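Local coordinates for alpha-l-arabinofuranosidase domain protein (Thermotoga maritima, PDB 4ATW), which hydrolyses terminal non-reducing alpha-L-arabinofuranosyl residues of arabinose-containing glycosides, as a thermostable alpha-L-arabinofuranosidase from a hyperthermophilic bacterium, at residues R4-P9 against R423-G428; R47-D52 against I110-E115. One frame throughout, in Å; residues are numbered along the deposited sequence.

Interaction 1 (R4-P9 against R423-G428); sequences RIVVDP and RVEGLG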
# COMPACT_ATOMS: atom_id res chain seq x y z
N ARG A 4 -23.85 -9.85 14.45
CA ARG A 4 -24.19 -10.96 13.58
C ARG A 4 -23.78 -10.64 12.15
O ARG A 4 -24.00 -9.51 11.69
CB ARG A 4 -25.71 -11.13 13.62
CG ARG A 4 -26.26 -11.96 12.47
CD ARG A 4 -27.76 -12.17 12.53
NE ARG A 4 -28.21 -13.04 11.44
CZ ARG A 4 -27.83 -14.31 11.26
NH1 ARG A 4 -26.98 -14.88 12.12
NH2 ARG A 4 -28.31 -15.01 10.24
N ILE A 5 -23.19 -11.62 11.47
CA ILE A 5 -22.79 -11.41 10.08
C ILE A 5 -23.42 -12.48 9.16
O ILE A 5 -23.62 -13.63 9.58
CB ILE A 5 -21.23 -11.33 9.92
CG1 ILE A 5 -20.59 -12.69 9.97
CG2 ILE A 5 -20.64 -10.53 11.06
CD1 ILE A 5 -19.12 -12.56 10.27
N VAL A 6 -23.73 -12.10 7.91
CA VAL A 6 -24.40 -12.97 6.94
C VAL A 6 -23.77 -12.92 5.56
O VAL A 6 -23.78 -11.89 4.92
CB VAL A 6 -25.86 -12.55 6.80
CG1 VAL A 6 -26.54 -13.37 5.71
CG2 VAL A 6 -26.56 -12.69 8.14
N VAL A 7 -23.25 -14.05 5.09
CA VAL A 7 -22.59 -14.12 3.79
C VAL A 7 -23.43 -14.90 2.80
O VAL A 7 -24.08 -15.86 3.19
CB VAL A 7 -21.25 -14.89 3.89
CG1 VAL A 7 -20.61 -15.02 2.53
CG2 VAL A 7 -20.34 -14.23 4.86
N ASP A 8 -23.40 -14.52 1.53
CA ASP A 8 -24.13 -15.28 0.50
C ASP A 8 -23.20 -15.51 -0.68
O ASP A 8 -23.26 -14.80 -1.68
CB ASP A 8 -25.37 -14.51 0.02
CG ASP A 8 -26.04 -15.20 -1.15
OD1 ASP A 8 -26.00 -16.45 -1.19
OD2 ASP A 8 -26.62 -14.50 -2.01
N PRO A 9 -22.34 -16.53 -0.59
CA PRO A 9 -21.36 -16.88 -1.62
C PRO A 9 -21.91 -16.92 -3.03
O PRO A 9 -21.17 -16.79 -4.01
CB PRO A 9 -20.85 -18.26 -1.19
CG PRO A 9 -21.00 -18.24 0.26
CD PRO A 9 -21.57 -16.86 0.53
N ARG A 423 -23.56 -16.71 9.28
CA ARG A 423 -24.42 -17.61 8.52
C ARG A 423 -24.09 -17.49 7.04
O ARG A 423 -23.94 -16.39 6.51
CB ARG A 423 -25.89 -17.26 8.76
CG ARG A 423 -26.59 -16.54 7.62
CD ARG A 423 -27.41 -17.48 6.73
NE ARG A 423 -28.47 -18.19 7.46
CZ ARG A 423 -29.45 -18.89 6.88
NH1 ARG A 423 -29.54 -18.98 5.57
NH2 ARG A 423 -30.35 -19.52 7.63
N VAL A 424 -23.96 -18.63 6.37
CA VAL A 424 -23.60 -18.64 4.96
C VAL A 424 -24.67 -19.34 4.12
O VAL A 424 -24.70 -20.57 4.08
CB VAL A 424 -22.27 -19.36 4.80
CG1 VAL A 424 -21.69 -19.05 3.47
CG2 VAL A 424 -21.33 -18.99 5.93
N GLU A 425 -25.53 -18.59 3.44
CA GLU A 425 -26.60 -19.17 2.61
C GLU A 425 -26.24 -20.43 1.82
O GLU A 425 -25.42 -20.39 0.89
CB GLU A 425 -27.14 -18.12 1.63
CG GLU A 425 -27.65 -16.88 2.32
CD GLU A 425 -28.88 -17.14 3.17
OE1 GLU A 425 -29.46 -18.23 3.04
OE2 GLU A 425 -29.26 -16.26 3.98
N GLY A 426 -26.86 -21.54 2.21
CA GLY A 426 -26.63 -22.83 1.56
C GLY A 426 -25.24 -23.44 1.62
O GLY A 426 -24.77 -23.99 0.62
N LEU A 427 -24.58 -23.38 2.77
CA LEU A 427 -23.24 -23.93 2.92
C LEU A 427 -23.25 -25.43 3.24
O LEU A 427 -22.67 -26.24 2.50
CB LEU A 427 -22.48 -23.16 4.01
CG LEU A 427 -21.09 -23.70 4.42
CD1 LEU A 427 -20.06 -23.56 3.31
CD2 LEU A 427 -20.60 -22.96 5.65
N GLY A 428 -23.90 -25.81 4.34
CA GLY A 428 -23.93 -27.22 4.70
C GLY A 428 -22.83 -27.49 5.71
O GLY A 428 -22.21 -26.56 6.20
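Val7 is gripped through its backbone by two residues of a parallel neighbour: its N donates to Arg423 O over 2.8 Å at 163°, and its O accepts from Glu425 N at 3.1 Å. A third link, from Arg423 N to Ile5 O, is bent and weak. The pairing stops where 423-428 leaves the sheet in a type II turn from Val424 to Leu427.

Charged chains gather on the face of Val6 and Arg423. Arg4 is extended from CG to NE and runs alongside Arg423, bringing its NH2 to 3.5 Å from Arg423 CG; the two guanidinium planes stand 79° apart. Both arginines form salt bridges with Glu466, whose carboxylate probably offsets their like charges. Arg423, its chain bent twice, at chi2 and chi3, rises past Val6 CG1 and holds Glu425 OE1 at the edge of its guanidinium, in plane, through NH1.

The apolar contacts lie on the other face. Val424 CG1 reaches the Pro9 ring at CG and sits 4.2 Å from Val7 CB. Leu405 of strand 405-411 touches both Pro9 and Val424, and Ile407 of that strand packs on Val7, closing over this apolar face.

Strand 4-8, from the very start of the chain, is thereby built into the beta domain that the C-terminal part of the sequence forms, as in related arabinofuranosidases, where a beta-sandwich accompanies the catalytic barrel.

Interaction 2 (R47-D52 against I110-E115); sequences RGFRKD and IEYCRE
Phe49 lies under the edge of Tyr112, whose CD2 stands over the centre of the phenyl ring, 3.5 Å above its plane. The pair is a T-shaped (edge-to-face) stack, with centroids 4.8 Å apart and planes at 73°. Tyr112 CG lies opposite its own backbone N (chi1 -158°), which carries the ring out from helix 106-116 past Phe49, the two side chains running in opposite directions. The other face of the phenyl ring is covered by Arg47 CB, and its edge meets Glu111 CB. With Phe49 cut back to alanine, the Tyr112 edge would probably lose its aromatic face and a gap open between Arg47 and the helix.

Arg47 reaches across to the same helix with an extended chain. Its NH2 makes a salt bridge with Glu115 OE1 at 2.6 Å, the oxygen arriving at the guanidinium edge, while CD passes Glu111 OE1 at 3.8 Å. The charges are shared further: Arg47 NH1 pairs with Asp45, and Glu115 OE2 with Lys58.

Val53 and Leu54 of helix 51-58 also touch Tyr112. Loop and helix thus pack on helix 106-116, the two helices preceding in sequence the neighbouring strands 64-67 and 119-123, in the outer layer of the (beta/alpha)8 barrel.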
# COMPACT_ATOMS: atom_id res chain seq x y z
N ARG A 47 23.15 -10.20 -6.21
CA ARG A 47 22.88 -8.83 -6.59
C ARG A 47 22.77 -7.87 -5.41
O ARG A 47 22.42 -6.72 -5.60
CB ARG A 47 21.62 -8.79 -7.45
CG ARG A 47 21.04 -10.16 -7.81
CD ARG A 47 19.81 -9.98 -8.76
NE ARG A 47 18.82 -11.07 -8.75
CZ ARG A 47 18.40 -11.74 -7.67
NH1 ARG A 47 18.86 -11.45 -6.45
NH2 ARG A 47 17.47 -12.69 -7.80
N GLY A 48 23.10 -8.35 -4.21
CA GLY A 48 23.03 -7.51 -3.01
C GLY A 48 21.68 -7.48 -2.28
O GLY A 48 21.44 -6.67 -1.39
N PHE A 49 20.79 -8.38 -2.67
CA PHE A 49 19.49 -8.41 -2.05
C PHE A 49 19.50 -9.24 -0.77
O PHE A 49 20.01 -10.35 -0.75
CB PHE A 49 18.48 -8.98 -3.03
CG PHE A 49 18.41 -8.25 -4.36
CD1 PHE A 49 18.81 -6.92 -4.47
CD2 PHE A 49 17.83 -8.88 -5.47
CE1 PHE A 49 18.63 -6.24 -5.66
CE2 PHE A 49 17.65 -8.18 -6.67
CZ PHE A 49 18.05 -6.86 -6.76
N ARG A 50 18.95 -8.72 0.32
CA ARG A 50 18.92 -9.48 1.54
C ARG A 50 18.02 -10.67 1.25
O ARG A 50 16.87 -10.47 0.84
CB ARG A 50 18.33 -8.65 2.65
CG ARG A 50 19.30 -7.74 3.33
CD ARG A 50 20.17 -8.54 4.24
NE ARG A 50 20.50 -7.77 5.43
CZ ARG A 50 19.82 -7.84 6.57
NH1 ARG A 50 18.78 -8.65 6.68
NH2 ARG A 50 20.19 -7.08 7.59
N LYS A 51 18.55 -11.88 1.45
CA LYS A 51 17.81 -13.11 1.20
C LYS A 51 16.74 -13.29 2.27
O LYS A 51 15.65 -13.83 2.02
CB LYS A 51 18.75 -14.32 1.24
CG LYS A 51 19.91 -14.30 0.27
CD LYS A 51 20.84 -15.45 0.58
CE LYS A 51 21.98 -15.53 -0.39
NZ LYS A 51 22.86 -16.67 -0.04
N ASP A 52 17.04 -12.81 3.47
CA ASP A 52 16.08 -12.98 4.55
C ASP A 52 14.91 -12.08 4.41
O ASP A 52 13.81 -12.43 4.85
CB ASP A 52 16.75 -12.79 5.91
CG ASP A 52 17.42 -11.47 6.05
OD1 ASP A 52 17.90 -10.91 5.02
OD2 ASP A 52 17.46 -11.01 7.21
N ILE A 110 13.95 -2.67 -11.02
CA ILE A 110 13.19 -3.58 -11.87
C ILE A 110 13.61 -5.03 -11.61
O ILE A 110 12.77 -5.93 -11.64
CB ILE A 110 13.39 -3.25 -13.37
CG1 ILE A 110 12.87 -1.84 -13.66
CG2 ILE A 110 12.64 -4.25 -14.24
CD1 ILE A 110 11.38 -1.68 -13.48
N GLU A 111 14.90 -5.26 -11.35
CA GLU A 111 15.38 -6.62 -11.08
C GLU A 111 14.68 -7.07 -9.82
O GLU A 111 14.02 -8.09 -9.84
CB GLU A 111 16.88 -6.65 -10.87
CG GLU A 111 17.44 -8.03 -11.13
CD GLU A 111 18.59 -8.03 -12.15
OE1 GLU A 111 19.73 -7.63 -11.79
OE2 GLU A 111 18.35 -8.41 -13.32
N TYR A 112 14.78 -6.30 -8.74
CA TYR A 112 14.10 -6.64 -7.51
C TYR A 112 12.60 -6.90 -7.73
O TYR A 112 12.00 -7.79 -7.09
CB TYR A 112 14.28 -5.54 -6.47
CG TYR A 112 14.09 -6.01 -5.03
CD1 TYR A 112 12.83 -6.10 -4.44
CD2 TYR A 112 15.18 -6.38 -4.27
CE1 TYR A 112 12.67 -6.55 -3.15
CE2 TYR A 112 15.04 -6.84 -2.98
CZ TYR A 112 13.78 -6.94 -2.41
OH TYR A 112 13.71 -7.49 -1.12
N CYS A 113 11.98 -6.14 -8.62
CA CYS A 113 10.56 -6.36 -8.88
C CYS A 113 10.33 -7.70 -9.53
O CYS A 113 9.47 -8.48 -9.11
CB CYS A 113 10.00 -5.27 -9.77
SG CYS A 113 9.78 -3.82 -8.87
N ARG A 114 11.10 -7.94 -10.58
CA ARG A 114 11.03 -9.18 -11.31
C ARG A 114 11.11 -10.35 -10.29
O ARG A 114 10.22 -11.21 -10.25
CB ARG A 114 12.19 -9.23 -12.29
CG ARG A 114 11.78 -9.42 -13.75
CD ARG A 114 11.33 -8.12 -14.47
NE ARG A 114 9.92 -7.78 -14.23
CZ ARG A 114 9.23 -6.90 -14.95
NH1 ARG A 114 9.80 -6.25 -15.98
NH2 ARG A 114 7.95 -6.69 -14.65
N GLU A 115 12.15 -10.35 -9.46
CA GLU A 115 12.40 -11.38 -8.47
C GLU A 115 11.26 -11.65 -7.52
O GLU A 115 11.06 -12.79 -7.12
CB GLU A 115 13.65 -11.06 -7.66
CG GLU A 115 14.03 -12.14 -6.67
CD GLU A 115 14.64 -13.40 -7.31
OE1 GLU A 115 15.04 -13.38 -8.50
OE2 GLU A 115 14.73 -14.42 -6.59

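In the fold
Interactions 1 and 2 sit in different domains, their centres 42 Å apart and their nearest atoms about 32 Å apart. Along the chain, interaction 2 is nested inside the loop closed by interaction 1: residues 4-9 start the beta domain, the chain then builds the whole parallel barrel, and it returns to the beta domain, where 423-424 pairs with the strand from the start of the chain before the last strands are added. The centre of interaction 1 lies about 30 Å from the centre of the chain, that of interaction 2 about 19 Å. In barrel glycosidases of this kind the catalytic groups lie at the C-terminal ends of the barrel strands; interaction 1 is in the other domain, and interaction 2 is in the outer layer of the barrel.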